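Local structure of gdp-l-fucose synthetase (Naegleria fowleri, 6AQZ) at residues Phe194-Phe200 against Thr328-Phe332; Trp249-Tyr254 against Lys308-Asn313; Leu113-Tyr117 against Tyr172-Ala176; Cys131-Asp135 against Leu146-His152. The protein probably catalyses the NADPH-dependent conversion of GDP-4-keto-6-deoxy-D-mannose to GDP-L-fucose, binding NADP in a Rossmann-type domain. One frame throughout, in Å; residues are numbered along the deposited sequence.

Contact 1: Phe194-Phe200 against Thr328-Phe332; sequences FGPHDNF and TVQWF
Pro196 CB and the backbone N of His197 lie over one face of the Trp331 indole. Pro196 CB stands 3.4 Å from the centroid of the five-membered ring, close to its normal, a CH-pi contact of the kind a stiff proline ring makes well. His197 N sits above the six-membered ring, 3.4 Å from Trp331 CH2, and the imidazole meets that ring in an edge-to-face pair with planes at 53°: Trp331 CZ2 points at the centre of the His197 face. Trp331 CB already points at the loop, and with chi1 at 179° the indole continues that way, opposite the backbone N. The rings of Phe200 and Phe332 stack face to face, centroids 4.4 Å apart, with Phe332 CE1 over the rim of Phe200. Phe200 CE2 touches Trp331 CZ3 at 3.7 Å.

The loop that follows strand 184-194 of the Rossmann domain is thereby fastened to helix 321-335 near the C-terminus, and the His197 side chain approaches bound NADP to about 7 Å. A type II turn from Gly195 to Asp198 shapes it, and Pro196 suits the second position. Gly195 has backbone angles that demand glycine; its bare CA is met by Thr328 OG1 at 3.5 Å, while Thr328 CG2 packs on the Gly195 backbone. That hydroxyl is hydrogen-bonded to Ala324 O. Farther out, Arg340 NH1 holds His197 O, and Tyr336 meets the Phe332 ring.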
loop_
_atom_site.group_PDB
_atom_site.type_symbol
_atom_site.label_atom_id
_atom_site.label_comp_id
_atom_site.label_asym_id
_atom_site.label_seq_id
_atom_site.Cartn_x
_atom_site.Cartn_y
_atom_site.Cartn_z
ATOM N N PHE A 194 4.872 -26.192 5.982
ATOM C CA PHE A 194 4.581 -27.438 5.273
ATOM C C PHE A 194 3.669 -28.303 6.125
ATOM O O PHE A 194 3.574 -28.143 7.349
ATOM C CB PHE A 194 5.861 -28.214 4.912
ATOM C CG PHE A 194 6.605 -28.742 6.110
ATOM C CD1 PHE A 194 7.428 -27.897 6.862
ATOM C CD2 PHE A 194 6.445 -30.077 6.521
ATOM C CE1 PHE A 194 8.107 -28.381 7.969
ATOM C CE2 PHE A 194 7.107 -30.566 7.642
ATOM C CZ PHE A 194 7.947 -29.720 8.358
ATOM N N GLY A 195 2.996 -29.233 5.465
ATOM C CA GLY A 195 2.166 -30.162 6.180
ATOM C C GLY A 195 0.954 -30.621 5.411
ATOM O O GLY A 195 0.808 -30.382 4.201
ATOM N N PRO A 196 0.055 -31.297 6.115
ATOM C CA PRO A 196 -1.133 -31.839 5.455
ATOM C C PRO A 196 -2.035 -30.730 4.940
ATOM O O PRO A 196 -2.022 -29.604 5.436
ATOM C CB PRO A 196 -1.815 -32.677 6.554
ATOM C CG PRO A 196 -1.189 -32.314 7.810
ATOM C CD PRO A 196 0.193 -31.773 7.499
ATOM N N HIS A 197 -2.808 -31.069 3.907
ATOM C CA HIS A 197 -3.744 -30.170 3.234
ATOM C C HIS A 197 -3.053 -29.024 2.504
ATOM O O HIS A 197 -3.705 -28.044 2.147
ATOM C CB HIS A 197 -4.778 -29.622 4.214
ATOM C CG HIS A 197 -5.618 -30.685 4.844
ATOM N ND1 HIS A 197 -6.693 -31.259 4.202
ATOM C CD2 HIS A 197 -5.542 -31.278 6.060
ATOM C CE1 HIS A 197 -7.248 -32.156 4.998
ATOM N NE2 HIS A 197 -6.571 -32.184 6.132
ATOM N N ASP A 198 -1.760 -29.173 2.226
ATOM C CA ASP A 198 -0.978 -28.243 1.430
ATOM C C ASP A 198 -1.407 -28.309 -0.031
ATOM O O ASP A 198 -2.306 -29.062 -0.411
ATOM C CB ASP A 198 0.503 -28.572 1.565
ATOM C CG ASP A 198 1.394 -27.354 1.411
ATOM O OD1 ASP A 198 0.951 -26.361 0.797
ATOM O OD2 ASP A 198 2.551 -27.422 1.885
ATOM N N ASN A 199 -0.786 -27.470 -0.854
ATOM C CA ASN A 199 -0.962 -27.508 -2.302
ATOM C C ASN A 199 0.233 -28.246 -2.894
ATOM O O ASN A 199 1.345 -27.715 -2.913
ATOM C CB ASN A 199 -1.090 -26.102 -2.884
ATOM C CG ASN A 199 -1.313 -26.123 -4.377
ATOM O OD1 ASN A 199 -1.371 -27.193 -4.999
ATOM N ND2 ASN A 199 -1.475 -24.955 -4.963
ATOM N N PHE A 200 0.006 -29.467 -3.386
ATOM C CA PHE A 200 1.097 -30.317 -3.831
ATOM C C PHE A 200 1.318 -30.295 -5.338
ATOM O O PHE A 200 2.016 -31.170 -5.857
ATOM C CB PHE A 200 0.857 -31.744 -3.368
ATOM C CG PHE A 200 0.847 -31.890 -1.889
ATOM C CD1 PHE A 200 2.010 -32.143 -1.204
ATOM C CD2 PHE A 200 -0.336 -31.774 -1.182
ATOM C CE1 PHE A 200 1.990 -32.291 0.170
ATOM C CE2 PHE A 200 -0.364 -31.919 0.186
ATOM C CZ PHE A 200 0.799 -32.188 0.863
ATOM N N THR A 328 3.651 -35.792 7.505
ATOM C CA THR A 328 3.062 -35.221 6.299
ATOM C C THR A 328 3.002 -36.252 5.167
ATOM O O THR A 328 1.967 -36.385 4.498
ATOM C CB THR A 328 3.855 -33.979 5.882
ATOM O OG1 THR A 328 3.900 -33.056 6.983
ATOM C CG2 THR A 328 3.199 -33.304 4.677
ATOM N N VAL A 329 4.089 -37.003 4.961
ATOM C CA VAL A 329 4.110 -38.030 3.921
ATOM C C VAL A 329 3.035 -39.078 4.182
ATOM O O VAL A 329 2.302 -39.471 3.267
ATOM C CB VAL A 329 5.510 -38.666 3.812
ATOM C CG1 VAL A 329 5.455 -39.918 2.956
ATOM C CG2 VAL A 329 6.509 -37.695 3.229
ATOM N N GLN A 330 2.904 -39.530 5.435
ATOM C CA GLN A 330 1.867 -40.515 5.750
ATOM C C GLN A 330 0.485 -39.948 5.459
ATOM O O GLN A 330 -0.381 -40.654 4.934
ATOM C CB GLN A 330 1.966 -40.978 7.206
ATOM N N TRP A 331 0.263 -38.670 5.790
ATOM C CA TRP A 331 -1.000 -38.031 5.429
ATOM C C TRP A 331 -1.187 -38.032 3.920
ATOM O O TRP A 331 -2.289 -38.276 3.417
ATOM C CB TRP A 331 -1.063 -36.587 5.964
ATOM C CG TRP A 331 -2.357 -35.926 5.568
ATOM C CD1 TRP A 331 -3.515 -35.894 6.283
ATOM C CD2 TRP A 331 -2.630 -35.248 4.333
ATOM N NE1 TRP A 331 -4.493 -35.247 5.569
ATOM C CE2 TRP A 331 -3.973 -34.841 4.369
ATOM C CE3 TRP A 331 -1.869 -34.952 3.205
ATOM C CZ2 TRP A 331 -4.567 -34.142 3.322
ATOM C CZ3 TRP A 331 -2.467 -34.285 2.160
ATOM C CH2 TRP A 331 -3.794 -33.875 2.227
ATOM N N PHE A 332 -0.119 -37.739 3.188
ATOM C CA PHE A 332 -0.202 -37.632 1.742
ATOM C C PHE A 332 -0.526 -38.979 1.106
ATOM O O PHE A 332 -1.382 -39.062 0.215
ATOM C CB PHE A 332 1.119 -37.064 1.218
ATOM C CG PHE A 332 1.099 -36.696 -0.225
ATOM C CD1 PHE A 332 0.123 -35.853 -0.725
ATOM C CD2 PHE A 332 2.084 -37.152 -1.081
ATOM C CE1 PHE A 332 0.116 -35.493 -2.073
ATOM C CE2 PHE A 332 2.087 -36.789 -2.420
ATOM C CZ PHE A 332 1.105 -35.956 -2.914
#

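Contact 2: Trp249-Tyr254 against Lys308-Asn313; sequences WTMFNY and KFLRLN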
loop_
_atom_site.group_PDB
_atom_site.type_symbol
_atom_site.label_atom_id
_atom_site.label_comp_id
_atom_site.label_asym_id
_atom_site.label_seq_id
_atom_site.Cartn_x
_atom_site.Cartn_y
_atom_site.Cartn_z
ATOM N N TRP A 249 -0.981 -19.734 20.752
ATOM C CA TRP A 249 -0.342 -19.006 21.842
ATOM C C TRP A 249 -0.447 -17.493 21.633
ATOM O O TRP A 249 -0.745 -16.745 22.569
ATOM C CB TRP A 249 1.121 -19.442 21.969
ATOM C CG TRP A 249 1.868 -18.659 22.967
ATOM C CD1 TRP A 249 2.061 -18.966 24.282
ATOM C CD2 TRP A 249 2.527 -17.402 22.750
ATOM N NE1 TRP A 249 2.794 -17.983 24.901
ATOM C CE2 TRP A 249 3.101 -17.012 23.984
ATOM C CE3 TRP A 249 2.687 -16.571 21.634
ATOM C CZ2 TRP A 249 3.830 -15.830 24.133
ATOM C CZ3 TRP A 249 3.408 -15.378 21.783
ATOM C CH2 TRP A 249 3.963 -15.024 23.025
ATOM N N THR A 250 -0.222 -17.032 20.404
ATOM C CA THR A 250 -0.304 -15.604 20.098
ATOM C C THR A 250 -1.691 -15.047 20.407
ATOM O O THR A 250 -1.820 -14.014 21.059
ATOM C CB THR A 250 0.088 -15.377 18.627
ATOM O OG1 THR A 250 1.453 -15.770 18.424
ATOM C CG2 THR A 250 -0.073 -13.917 18.198
ATOM N N MET A 251 -2.742 -15.741 19.987
ATOM C CA MET A 251 -4.102 -15.308 20.302
ATOM C C MET A 251 -4.338 -15.269 21.805
ATOM O O MET A 251 -5.127 -14.461 22.298
ATOM C CB MET A 251 -5.115 -16.247 19.637
ATOM C CG MET A 251 -6.578 -15.992 19.950
ATOM S SD MET A 251 -7.662 -17.235 19.128
ATOM C CE MET A 251 -7.301 -18.705 20.044
ATOM N N PHE A 252 -3.734 -16.197 22.539
ATOM C CA PHE A 252 -4.002 -16.273 23.966
ATOM C C PHE A 252 -3.225 -15.236 24.766
ATOM O O PHE A 252 -3.692 -14.816 25.826
ATOM C CB PHE A 252 -3.646 -17.661 24.498
ATOM C CG PHE A 252 -4.520 -18.761 23.969
ATOM C CD1 PHE A 252 -5.814 -18.508 23.561
ATOM C CD2 PHE A 252 -4.033 -20.052 23.873
ATOM C CE1 PHE A 252 -6.613 -19.526 23.085
ATOM C CE2 PHE A 252 -4.828 -21.074 23.384
ATOM C CZ PHE A 252 -6.121 -20.805 22.983
ATOM N N ASN A 253 -2.037 -14.849 24.299
ATOM C CA ASN A 253 -1.081 -14.173 25.162
ATOM C C ASN A 253 -0.575 -12.831 24.627
ATOM O O ASN A 253 -0.217 -11.962 25.415
ATOM C CB ASN A 253 0.115 -15.100 25.427
ATOM C CG ASN A 253 -0.280 -16.374 26.155
ATOM O OD1 ASN A 253 -0.500 -16.353 27.359
ATOM N ND2 ASN A 253 -0.371 -17.504 25.415
ATOM N N TYR A 254 -0.537 -12.647 23.313
ATOM C CA TYR A 254 0.244 -11.573 22.705
ATOM C C TYR A 254 -0.607 -10.323 22.514
ATOM O O TYR A 254 -1.630 -10.364 21.816
ATOM C CB TYR A 254 0.823 -12.056 21.385
ATOM C CG TYR A 254 1.836 -11.166 20.734
ATOM C CD1 TYR A 254 3.084 -10.952 21.322
ATOM C CD2 TYR A 254 1.596 -10.621 19.478
ATOM C CE1 TYR A 254 4.038 -10.161 20.696
ATOM C CE2 TYR A 254 2.541 -9.842 18.847
ATOM C CZ TYR A 254 3.757 -9.610 19.449
ATOM O OH TYR A 254 4.684 -8.836 18.795
ATOM N N LYS A 308 12.062 -12.967 18.971
ATOM C CA LYS A 308 10.939 -12.442 19.743
ATOM C C LYS A 308 10.108 -13.572 20.365
ATOM O O LYS A 308 9.809 -13.558 21.567
ATOM C CB LYS A 308 10.077 -11.528 18.876
ATOM C CG LYS A 308 8.900 -10.995 19.655
ATOM C CD LYS A 308 8.631 -9.546 19.361
ATOM C CE LYS A 308 7.918 -9.359 18.057
ATOM N NZ LYS A 308 7.474 -7.960 17.890
ATOM N N PHE A 309 9.726 -14.559 19.559
ATOM C CA PHE A 309 8.953 -15.678 20.072
ATOM C C PHE A 309 9.769 -16.492 21.068
ATOM O O PHE A 309 9.253 -16.931 22.104
ATOM C CB PHE A 309 8.475 -16.558 18.902
ATOM C CG PHE A 309 7.503 -17.603 19.306
ATOM C CD1 PHE A 309 7.944 -18.820 19.800
ATOM C CD2 PHE A 309 6.142 -17.360 19.237
ATOM C CE1 PHE A 309 7.037 -19.805 20.183
ATOM C CE2 PHE A 309 5.223 -18.341 19.628
ATOM C CZ PHE A 309 5.677 -19.564 20.103
ATOM N N LEU A 310 11.063 -16.670 20.789
ATOM C CA LEU A 310 11.917 -17.400 21.716
ATOM C C LEU A 310 12.029 -16.667 23.050
ATOM O O LEU A 310 12.087 -17.291 24.110
ATOM C CB LEU A 310 13.291 -17.605 21.084
ATOM C CG LEU A 310 14.302 -18.252 22.017
ATOM C CD1 LEU A 310 13.973 -19.730 22.158
ATOM C CD2 LEU A 310 15.696 -18.042 21.489
ATOM N N ARG A 311 12.067 -15.341 23.016
ATOM C CA ARG A 311 12.113 -14.568 24.248
ATOM C C ARG A 311 10.752 -14.541 24.940
ATOM O O ARG A 311 10.682 -14.564 26.172
ATOM C CB ARG A 311 12.639 -13.157 23.949
ATOM C CG ARG A 311 12.279 -12.098 24.967
ATOM C CD ARG A 311 12.914 -10.720 24.642
ATOM N NE ARG A 311 12.283 -10.050 23.498
ATOM C CZ ARG A 311 11.117 -9.412 23.568
ATOM N NH1 ARG A 311 10.446 -9.364 24.717
ATOM N NH2 ARG A 311 10.614 -8.817 22.497
ATOM N N LEU A 312 9.659 -14.486 24.175
ATOM C CA LEU A 312 8.349 -14.378 24.807
ATOM C C LEU A 312 7.801 -15.732 25.243
ATOM O O LEU A 312 7.022 -15.801 26.200
ATOM C CB LEU A 312 7.368 -13.685 23.861
ATOM C CG LEU A 312 7.690 -12.192 23.767
ATOM C CD1 LEU A 312 6.679 -11.444 22.930
ATOM C CD2 LEU A 312 7.783 -11.616 25.185
ATOM N N ASN A 313 8.222 -16.817 24.600
ATOM C CA ASN A 313 7.708 -18.151 24.904
ATOM C C ASN A 313 8.880 -19.121 24.908
ATOM O O ASN A 313 9.006 -19.979 24.028
ATOM C CB ASN A 313 6.633 -18.546 23.886
ATOM C CG ASN A 313 5.847 -19.783 24.282
ATOM O OD1 ASN A 313 6.033 -20.350 25.364
ATOM N ND2 ASN A 313 4.911 -20.174 23.418
HETATM O O HOH W 1 6.400 -6.717 19.998
#
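Trp249 meets Phe309, Leu312 and Asn313 across the two helix ends. The edge of Phe309 points at the face of the indole's six-membered ring, centroids 5.2 Å apart and planes at 67°, with Phe309 CE2 closest to Trp249 CE3. Leu312 serves two aromatic neighbours: its CB touches the far corner of the indole at Trp249 CH2, 3.8 Å away, while its CD1 reaches the edge of the Tyr254 ring, 3.7 Å from CE1.

The Asn313 amide lies almost flat over one face of the indole, planes 16° apart, with ND2 3.2 Å from Trp249 CD1. ND2 and Trp249 NE1 are both donors, so the amide lies on the indole by contact alone, without a hydrogen bond between them. Asn253 ND2 lies over the rim of the opposite face, held by its hydrogen bond to Trp249 O (3.0 Å).

At the polar edge Lys308, its chain kinked part-way along, gives a hydrogen bond from NZ to Tyr254 OH at 3.1 Å. A water bridges the same two atoms, donating to the phenol and accepting from the ammonium. Tyr254 OH is hydrogen-bonded to Glu258 O as well, and Lys308 NZ to Pro259 O. The packing unites helix 240-253, on the Rossmann sheet, with the short helix 307-312 of the C-terminal region, as expected for an extended-type member of this epimerase/dehydratase family.

Contact 3: Leu113-Tyr117 against Tyr172-Ala176; sequences LTCCY and YNEKA
Thr114 OG1 has two hydrogen-bond partners: Tyr172 OH, across the helix interface at 2.5 Å, and Asn110 O, one turn earlier on its own helix. The cross-helix bond is very short, so its exact length is doubtful, but the threonine hydroxyl lies near the plane of the tyrosine ring, at its edge. Leu113 CB fits beside the same ring, 3.9 Å from Tyr172 CD2.

Tyr117 CB lies over one face of Tyr172, 4.0 Å from the ring centroid. The two rings are nearly parallel (18°) but slid apart, and barely overlap. Helices 98-118 and 156-179 run side by side here, their local axes 11.3 Å apart at -16°, flanking the Rossmann sheet; Leu103 and Val99 of the second subunit pack on Thr114 and Tyr172, consistent with the four-helix-bundle dimer interface seen in many extended short-chain dehydrogenases.

Turned away from its own backbone N (chi1 -169°), the Tyr117 ring reaches the other helix. Small Ala176 admits it, CB lying 3.6 Å from Tyr117 CE1 at the ring edge. The extended Lys175 chain passes the ring at a slant, CE 3.6 Å from Tyr117 CE2, while Lys181 makes a cation-pi contact.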
loop_
_atom_site.group_PDB
_atom_site.type_symbol
_atom_site.label_atom_id
_atom_site.label_comp_id
_atom_site.label_asym_id
_atom_site.label_seq_id
_atom_site.Cartn_x
_atom_site.Cartn_y
_atom_site.Cartn_z
ATOM N N LEU A 113 -10.759 -6.719 8.118
ATOM C CA LEU A 113 -10.430 -5.880 9.281
ATOM C C LEU A 113 -11.542 -4.882 9.571
ATOM O O LEU A 113 -11.849 -4.610 10.731
ATOM C CB LEU A 113 -9.108 -5.134 9.091
ATOM C CG LEU A 113 -7.886 -5.904 9.648
ATOM C CD1 LEU A 113 -7.805 -7.312 9.055
ATOM C CD2 LEU A 113 -6.581 -5.160 9.415
ATOM N N THR A 114 -12.160 -4.325 8.534
ATOM C CA THR A 114 -13.296 -3.441 8.767
ATOM C C THR A 114 -14.448 -4.187 9.434
ATOM O O THR A 114 -15.051 -3.685 10.385
ATOM C CB THR A 114 -13.731 -2.774 7.458
ATOM O OG1 THR A 114 -12.680 -1.916 6.989
ATOM C CG2 THR A 114 -14.959 -1.930 7.672
ATOM N N CYS A 115 -14.764 -5.389 8.964
ATOM C CA CYS A 115 -15.773 -6.173 9.663
ATOM C C CYS A 115 -15.344 -6.473 11.092
ATOM O O CYS A 115 -16.177 -6.516 12.003
ATOM C CB CYS A 115 -16.048 -7.480 8.921
ATOM S SG CYS A 115 -17.077 -7.273 7.503
ATOM N N CYS A 116 -14.053 -6.727 11.303
ATOM C CA CYS A 116 -13.597 -7.033 12.650
ATOM C C CYS A 116 -13.872 -5.876 13.584
ATOM O O CYS A 116 -14.303 -6.072 14.726
ATOM C CB CYS A 116 -12.112 -7.376 12.647
ATOM S SG CYS A 116 -11.798 -8.969 11.976
ATOM N N TYR A 117 -13.631 -4.660 13.109
ATOM C CA TYR A 117 -13.849 -3.488 13.937
ATOM C C TYR A 117 -15.337 -3.226 14.141
ATOM O O TYR A 117 -15.798 -3.060 15.278
ATOM C CB TYR A 117 -13.172 -2.279 13.302
ATOM C CG TYR A 117 -13.150 -1.135 14.249
ATOM C CD1 TYR A 117 -12.234 -1.103 15.285
ATOM C CD2 TYR A 117 -14.094 -0.116 14.161
ATOM C CE1 TYR A 117 -12.227 -0.049 16.202
ATOM C CE2 TYR A 117 -14.093 0.942 15.062
ATOM C CZ TYR A 117 -13.159 0.962 16.084
ATOM O OH TYR A 117 -13.155 1.996 16.986
ATOM N N TYR A 172 -6.530 0.716 12.682
ATOM C CA TYR A 172 -7.737 0.348 13.420
ATOM C C TYR A 172 -7.486 0.301 14.924
ATOM O O TYR A 172 -8.409 0.563 15.699
ATOM C CB TYR A 172 -8.317 -0.993 12.947
ATOM C CG TYR A 172 -9.366 -0.829 11.868
ATOM C CD1 TYR A 172 -10.449 0.025 12.057
ATOM C CD2 TYR A 172 -9.288 -1.543 10.667
ATOM C CE1 TYR A 172 -11.407 0.176 11.082
ATOM C CE2 TYR A 172 -10.247 -1.399 9.686
ATOM C CZ TYR A 172 -11.301 -0.548 9.904
ATOM O OH TYR A 172 -12.247 -0.409 8.929
ATOM N N ASN A 173 -6.259 -0.020 15.363
ATOM C CA ASN A 173 -5.960 0.116 16.788
ATOM C C ASN A 173 -6.072 1.572 17.220
ATOM O O ASN A 173 -6.646 1.864 18.276
ATOM C CB ASN A 173 -4.570 -0.442 17.122
ATOM C CG ASN A 173 -4.504 -1.993 17.025
ATOM O OD1 ASN A 173 -5.502 -2.690 17.227
ATOM N ND2 ASN A 173 -3.314 -2.520 16.715
ATOM N N GLU A 174 -5.575 2.509 16.389
ATOM C CA GLU A 174 -5.702 3.939 16.712
ATOM C C GLU A 174 -7.161 4.341 16.835
ATOM O O GLU A 174 -7.538 5.054 17.767
ATOM C CB GLU A 174 -5.025 4.816 15.661
ATOM C CG GLU A 174 -3.510 4.853 15.691
ATOM C CD GLU A 174 -2.951 5.812 14.647
ATOM O OE1 GLU A 174 -3.547 6.895 14.435
ATOM O OE2 GLU A 174 -1.935 5.461 14.006
ATOM N N LYS A 175 -8.006 3.872 15.916
ATOM C CA LYS A 175 -9.425 4.193 16.020
ATOM C C LYS A 175 -10.041 3.579 17.281
ATOM O O LYS A 175 -10.807 4.243 17.989
ATOM C CB LYS A 175 -10.152 3.731 14.758
ATOM C CG LYS A 175 -11.614 4.123 14.717
ATOM C CD LYS A 175 -12.268 3.663 13.425
ATOM C CE LYS A 175 -13.708 4.110 13.338
ATOM N NZ LYS A 175 -14.296 3.826 12.003
ATOM N N ALA A 176 -9.699 2.322 17.599
ATOM C CA ALA A 176 -10.273 1.688 18.787
ATOM C C ALA A 176 -9.891 2.444 20.052
ATOM O O ALA A 176 -10.734 2.684 20.919
ATOM C CB ALA A 176 -9.848 0.221 18.886
#

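Contact 4: Cys131-Asp135 against Leu146-His152; sequences CVFPD and LHEGPPH
Leu146 and Phe133 meet face-on: Leu146 CD1 stands over the centre of the phenyl ring, 4.2 Å from its centroid and only 6° off the normal. Both belong to the long loop joining strand 123-127 to helix 156-179 of the Rossmann fold, folded back on itself beside the NADP site, where the Val132 side chain approaches bound NADP to about 7 Å. The same leucine methyl is flanked by Val132 CG2 at 3.7 Å; Leu146 thus sends CD1 to both partners, and three apolar side chains close the inner end of the fold-back.

Pro134 turns its ring toward backbone carbonyls: CD lies 3.4 Å from Leu146 O, and CG 3.5 Å from Glu148 O. Glu148 centres an inverse gamma turn, and Gly149 follows with backbone angles that only glycine adopts easily. Having no N-H, Pro134 gives instead a CA-H...O contact to Pro150 O, which also accepts a nearly straight hydrogen bond (170°) from Asp135 N at 3.0 Å.

Asp135 and His152 run alongside each other in the same direction, with carboxylate and imidazole planes 71° apart. Asp135 OD1 meets the ring edge at His152 CD2, 3.4 Å away, while His152 ND1 is hydrogen-bonded to Ser154. From helix 156-179, Arg163 spans both halves, NH1 bonding Gly149 O and NH2 bonding Val132 O. A water donates a hydrogen bond to Cys131 O at 3.0 Å and a weak one to Phe133 O.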
loop_
_atom_site.group_PDB
_atom_site.type_symbol
_atom_site.label_atom_id
_atom_site.label_comp_id
_atom_site.label_asym_id
_atom_site.label_seq_id
_atom_site.Cartn_x
_atom_site.Cartn_y
_atom_site.Cartn_z
ATOM N N CYS A 131 8.467 -13.232 2.916
ATOM C CA CYS A 131 8.917 -12.846 1.589
ATOM C C CYS A 131 8.458 -11.438 1.198
ATOM O O CYS A 131 8.724 -11.000 0.075
ATOM C CB CYS A 131 8.478 -13.892 0.545
ATOM S SG CYS A 131 6.690 -14.109 0.254
ATOM N N VAL A 132 7.836 -10.697 2.121
ATOM C CA VAL A 132 7.421 -9.322 1.867
ATOM C C VAL A 132 8.364 -8.281 2.490
ATOM O O VAL A 132 8.114 -7.073 2.373
ATOM C CB VAL A 132 5.985 -9.107 2.379
ATOM C CG1 VAL A 132 5.093 -10.293 1.941
ATOM C CG2 VAL A 132 5.963 -8.904 3.901
ATOM N N PHE A 133 9.459 -8.710 3.101
ATOM C CA PHE A 133 10.378 -7.794 3.726
ATOM C C PHE A 133 11.204 -7.081 2.659
ATOM O O PHE A 133 11.259 -7.533 1.515
ATOM C CB PHE A 133 11.280 -8.552 4.700
ATOM C CG PHE A 133 10.666 -8.744 6.046
ATOM C CD1 PHE A 133 9.793 -9.788 6.287
ATOM C CD2 PHE A 133 10.934 -7.849 7.075
ATOM C CE1 PHE A 133 9.211 -9.952 7.532
ATOM C CE2 PHE A 133 10.350 -8.016 8.322
ATOM C CZ PHE A 133 9.488 -9.062 8.550
ATOM N N PRO A 134 11.848 -5.953 3.012
ATOM C CA PRO A 134 12.630 -5.202 2.018
ATOM C C PRO A 134 13.695 -6.054 1.358
ATOM O O PRO A 134 14.313 -6.907 1.988
ATOM C CB PRO A 134 13.258 -4.059 2.835
ATOM C CG PRO A 134 12.329 -3.852 3.965
ATOM C CD PRO A 134 11.729 -5.212 4.285
ATOM N N ASP A 135 13.907 -5.798 0.070
ATOM C CA ASP A 135 14.919 -6.532 -0.671
ATOM C C ASP A 135 16.325 -6.187 -0.192
ATOM O O ASP A 135 17.160 -7.080 -0.026
ATOM C CB ASP A 135 14.778 -6.277 -2.170
ATOM C CG ASP A 135 15.659 -7.192 -2.979
ATOM O OD1 ASP A 135 15.587 -8.423 -2.744
ATOM O OD2 ASP A 135 16.415 -6.696 -3.838
ATOM N N LEU A 146 10.150 -4.430 8.539
ATOM C CA LEU A 146 9.099 -4.698 7.558
ATOM C C LEU A 146 8.928 -3.590 6.504
ATOM O O LEU A 146 8.768 -3.894 5.315
ATOM C CB LEU A 146 7.788 -4.941 8.306
ATOM C CG LEU A 146 6.554 -5.164 7.445
ATOM C CD1 LEU A 146 6.726 -6.396 6.535
ATOM C CD2 LEU A 146 5.352 -5.347 8.341
ATOM N N HIS A 147 8.948 -2.308 6.904
ATOM C CA HIS A 147 8.638 -1.219 5.967
ATOM C C HIS A 147 9.864 -0.412 5.566
ATOM O O HIS A 147 9.725 0.656 4.961
ATOM C CB HIS A 147 7.593 -0.271 6.566
ATOM C CG HIS A 147 6.322 -0.949 6.965
ATOM N ND1 HIS A 147 5.331 -1.277 6.062
ATOM C CD2 HIS A 147 5.873 -1.351 8.176
ATOM C CE1 HIS A 147 4.335 -1.870 6.695
ATOM N NE2 HIS A 147 4.639 -1.934 7.978
ATOM N N GLU A 148 11.063 -0.897 5.866
ATOM C CA GLU A 148 12.284 -0.121 5.651
ATOM C C GLU A 148 12.807 -0.335 4.227
ATOM O O GLU A 148 13.939 -0.764 4.007
ATOM C CB GLU A 148 13.336 -0.514 6.678
ATOM C CG GLU A 148 12.900 -0.236 8.125
ATOM C CD GLU A 148 12.577 1.228 8.404
ATOM O OE1 GLU A 148 13.288 2.121 7.899
ATOM O OE2 GLU A 148 11.578 1.482 9.113
ATOM N N GLY A 149 11.958 -0.040 3.245
ATOM C CA GLY A 149 12.365 -0.157 1.866
ATOM C C GLY A 149 11.475 -1.064 1.038
ATOM O O GLY A 149 10.665 -1.838 1.556
ATOM N N PRO A 150 11.619 -0.980 -0.281
ATOM C CA PRO A 150 10.693 -1.684 -1.157
ATOM C C PRO A 150 10.964 -3.180 -1.149
ATOM O O PRO A 150 12.117 -3.616 -0.996
ATOM C CB PRO A 150 10.979 -1.072 -2.538
ATOM C CG PRO A 150 12.393 -0.638 -2.453
ATOM C CD PRO A 150 12.617 -0.203 -1.030
ATOM N N PRO A 151 9.941 -3.995 -1.314
ATOM C CA PRO A 151 10.168 -5.449 -1.389
ATOM C C PRO A 151 10.783 -5.862 -2.716
ATOM O O PRO A 151 10.988 -5.023 -3.599
ATOM C CB PRO A 151 8.762 -6.033 -1.203
ATOM C CG PRO A 151 7.861 -4.975 -1.803
ATOM C CD PRO A 151 8.520 -3.639 -1.466
ATOM N N HIS A 152 11.101 -7.145 -2.867
ATOM C CA HIS A 152 11.618 -7.610 -4.141
ATOM C C HIS A 152 10.580 -7.409 -5.236
ATOM O O HIS A 152 9.372 -7.459 -5.000
ATOM C CB HIS A 152 12.012 -9.084 -4.075
ATOM C CG HIS A 152 12.754 -9.556 -5.287
ATOM N ND1 HIS A 152 12.130 -10.181 -6.345
ATOM C CD2 HIS A 152 14.066 -9.482 -5.616
ATOM C CE1 HIS A 152 13.024 -10.481 -7.269
ATOM N NE2 HIS A 152 14.207 -10.067 -6.853
HETATM O O HOH W 2 10.567 -9.046 -1.343
#

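Overall arrangement
Contacts 1, 3 and 4 are largely buried, though contact 4 has an exposed outer end; contact 2 is only partly buried. Contacts 1 and 2 both bring C-terminal helices, 321-335 and 307-312, to the Rossmann domain, and both rely on a tryptophan, but contact 1 is apolar and aromatic across its interface whereas contact 2 ends in a lysine-tyrosine-water cluster. Contact 3 includes helix 156-179, and contact 4 lies in the loop before that helix and packs on it, nested in the chain within contact 3; both touch the second subunit. Contact 3 joins two helices through tyrosines; contact 4, near the cofactor like contact 1, depends on prolines and backbone carbonyls.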